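Long-range contact in protein (endoglucanase (e.c.3.2.1.4)) (Streptomyces lividans, PDB 2NLR), which hydrolyses internal beta-1,4-glucosidic bonds of cellulose as a family 12 endoglucanase, probably through a covalent glycosyl-enzyme intermediate: residues Ser87-Gly92 and Leu211-Phe216. Sequence-based numbering, arbitrary orientation.
Sequences SSISYG and LAVNSF
A classic beta bulge interrupts the antiparallel pairing of 87-92 with 212-216, where N214 and S215 together face S90. The two strands are neighbours in the six-stranded sheet of a family 12 beta-sandwich, the jelly roll of the concanavalin clan. At the bulge the carbonyl O of S90 takes two N-H groups: N214 N at 2.8 Å, in a clearly bent bond, and S215 N, a weak one. The nearly helical backbone of N214 makes room for the extra residue. Regular pairing resumes beyond it, where G92 and A212 exchange two backbone bonds, G92 N lying 2.8 Å from A212 O. G92 CA and A212 CA are 4.7 Å apart, a close approach consistent with the small size of both residues.

Bulky, mostly apolar side chains occupy the face of I89, Y91, V213 and F216, which is turned to the other sheet. CG1 of I89 stands anti to its backbone N (chi1 -167°), carrying I89 CD1 over one face of the Y91 ring, toward its rim, and to within 4.0 Å of V213 CG1. V213 lies alongside Y91, its CG2 3.8 Å from Y91 CE1. A200 and F202 of strand 194-204 pack against this layer, and the tyrosine suits its place because its OH can reach across to bond G201 O. F216 meets Y17 edge-to-face.

On the opposite face the serines S90 and S215 stand beside A212, and N214 leans across from the bulge. In one of its two conformers S88 OG shares a water with S215 OG and bonds S217 OG. Asparagine suits the bulge because its amide can bridge the strands: chi1 of -59° sets N214 CG beside the backbone N, and N214 ND2 donates to S90 OG at 3.1 Å, almost straight at 171°, with the hydroxyl oxygen lying in the amide plane.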
loop_
_atom_site.group_PDB
_atom_site.type_symbol
_atom_site.label_atom_id
_atom_site.label_comp_id
_atom_site.label_asym_id
_atom_site.label_seq_id
_atom_site.Cartn_x
_atom_site.Cartn_y
_atom_site.Cartn_z
ATOM N N SER A 87 -6.927 9.787 -4.116
ATOM C CA SER A 87 -5.624 9.289 -4.465
ATOM C C SER A 87 -5.658 8.838 -5.909
ATOM O O SER A 87 -6.671 8.419 -6.434
ATOM C CB SER A 87 -5.213 8.142 -3.504
ATOM O OG SER A 87 -3.911 7.680 -3.735
ATOM N N SER A 88 -4.495 8.916 -6.556
ATOM C CA SER A 88 -4.364 8.379 -7.912
ATOM C C SER A 88 -3.000 7.735 -8.097
ATOM O O SER A 88 -2.041 8.004 -7.358
ATOM C CB SER A 88 -4.498 9.424 -9.014
ATOM O OG SER A 88 -3.389 10.313 -8.883
ATOM N N ILE A 89 -2.985 6.817 -9.057
ATOM C CA ILE A 89 -1.797 6.049 -9.309
ATOM C C ILE A 89 -1.753 5.678 -10.782
ATOM O O ILE A 89 -2.755 5.480 -11.442
ATOM C CB ILE A 89 -1.735 4.795 -8.437
ATOM C CG1 ILE A 89 -0.310 4.184 -8.500
ATOM C CG2 ILE A 89 -2.826 3.823 -8.812
ATOM C CD1 ILE A 89 0.244 3.703 -7.253
ATOM N N SER A 90 -0.531 5.569 -11.280
ATOM C CA SER A 90 -0.172 4.957 -12.572
ATOM C C SER A 90 0.922 3.943 -12.304
ATOM O O SER A 90 1.985 4.328 -11.756
ATOM C CB SER A 90 0.286 6.003 -13.594
ATOM O OG SER A 90 0.815 5.345 -14.737
ATOM N N TYR A 91 0.667 2.705 -12.678
ATOM C CA TYR A 91 1.593 1.609 -12.467
ATOM C C TYR A 91 2.207 1.128 -13.765
ATOM O O TYR A 91 1.533 1.119 -14.828
ATOM C CB TYR A 91 0.839 0.460 -11.861
ATOM C CG TYR A 91 0.619 0.355 -10.409
ATOM C CD1 TYR A 91 1.702 0.252 -9.540
ATOM C CD2 TYR A 91 -0.621 0.298 -9.847
ATOM C CE1 TYR A 91 1.554 0.131 -8.188
ATOM C CE2 TYR A 91 -0.806 0.142 -8.481
ATOM C CZ TYR A 91 0.267 0.061 -7.662
ATOM O OH TYR A 91 0.075 -0.114 -6.288
ATOM N N GLY A 92 3.449 0.702 -13.679
ATOM C CA GLY A 92 4.172 -0.054 -14.705
ATOM C C GLY A 92 4.374 -1.480 -14.248
ATOM O O GLY A 92 5.002 -1.741 -13.229
ATOM N N LEU A 211 9.298 -3.204 -12.125
ATOM C CA LEU A 211 8.027 -2.682 -11.600
ATOM C C LEU A 211 8.198 -1.196 -11.310
ATOM O O LEU A 211 9.236 -0.777 -10.801
ATOM C CB LEU A 211 7.649 -3.450 -10.345
ATOM C CG LEU A 211 7.230 -4.918 -10.560
ATOM C CD1 LEU A 211 7.107 -5.660 -9.255
ATOM C CD2 LEU A 211 5.916 -5.026 -11.340
ATOM N N ALA A 212 7.156 -0.417 -11.582
ATOM C CA ALA A 212 7.267 0.995 -11.336
ATOM C C ALA A 212 5.947 1.581 -10.880
ATOM O O ALA A 212 4.843 1.215 -11.327
ATOM C CB ALA A 212 7.658 1.746 -12.604
ATOM N N VAL A 213 6.022 2.566 -9.991
ATOM C CA VAL A 213 4.959 3.558 -9.757
ATOM C C VAL A 213 5.345 4.758 -10.587
ATOM O O VAL A 213 6.333 5.451 -10.316
ATOM C CB VAL A 213 4.796 3.908 -8.275
ATOM C CG1 VAL A 213 3.868 5.117 -8.154
ATOM C CG2 VAL A 213 4.277 2.678 -7.540
ATOM N N ASN A 214 4.660 4.989 -11.684
ATOM C CA ASN A 214 4.957 6.094 -12.556
ATOM C C ASN A 214 4.533 7.410 -11.933
ATOM O O ASN A 214 5.236 8.409 -12.101
ATOM C CB ASN A 214 4.260 5.912 -13.899
ATOM C CG ASN A 214 4.595 4.684 -14.660
ATOM O OD1 ASN A 214 5.767 4.315 -14.734
ATOM N ND2 ASN A 214 3.570 4.027 -15.213
ATOM N N SER A 215 3.412 7.437 -11.255
ATOM C CA SER A 215 2.944 8.625 -10.586
ATOM C C SER A 215 2.012 8.201 -9.452
ATOM O O SER A 215 1.389 7.143 -9.520
ATOM C CB SER A 215 2.175 9.619 -11.454
ATOM O OG SER A 215 1.049 9.003 -12.036
ATOM N N PHE A 216 1.940 9.071 -8.464
ATOM C CA PHE A 216 1.114 8.835 -7.298
ATOM C C PHE A 216 0.679 10.182 -6.734
ATOM O O PHE A 216 1.486 11.106 -6.688
ATOM C CB PHE A 216 1.900 8.122 -6.230
ATOM C CG PHE A 216 1.289 8.017 -4.847
ATOM C CD1 PHE A 216 0.321 7.069 -4.573
ATOM C CD2 PHE A 216 1.666 8.842 -3.834
ATOM C CE1 PHE A 216 -0.233 6.915 -3.336
ATOM C CE2 PHE A 216 1.137 8.695 -2.539
ATOM C CZ PHE A 216 0.199 7.714 -2.304
HETATM O O HOH W 1 -1.032 9.677 -10.326
#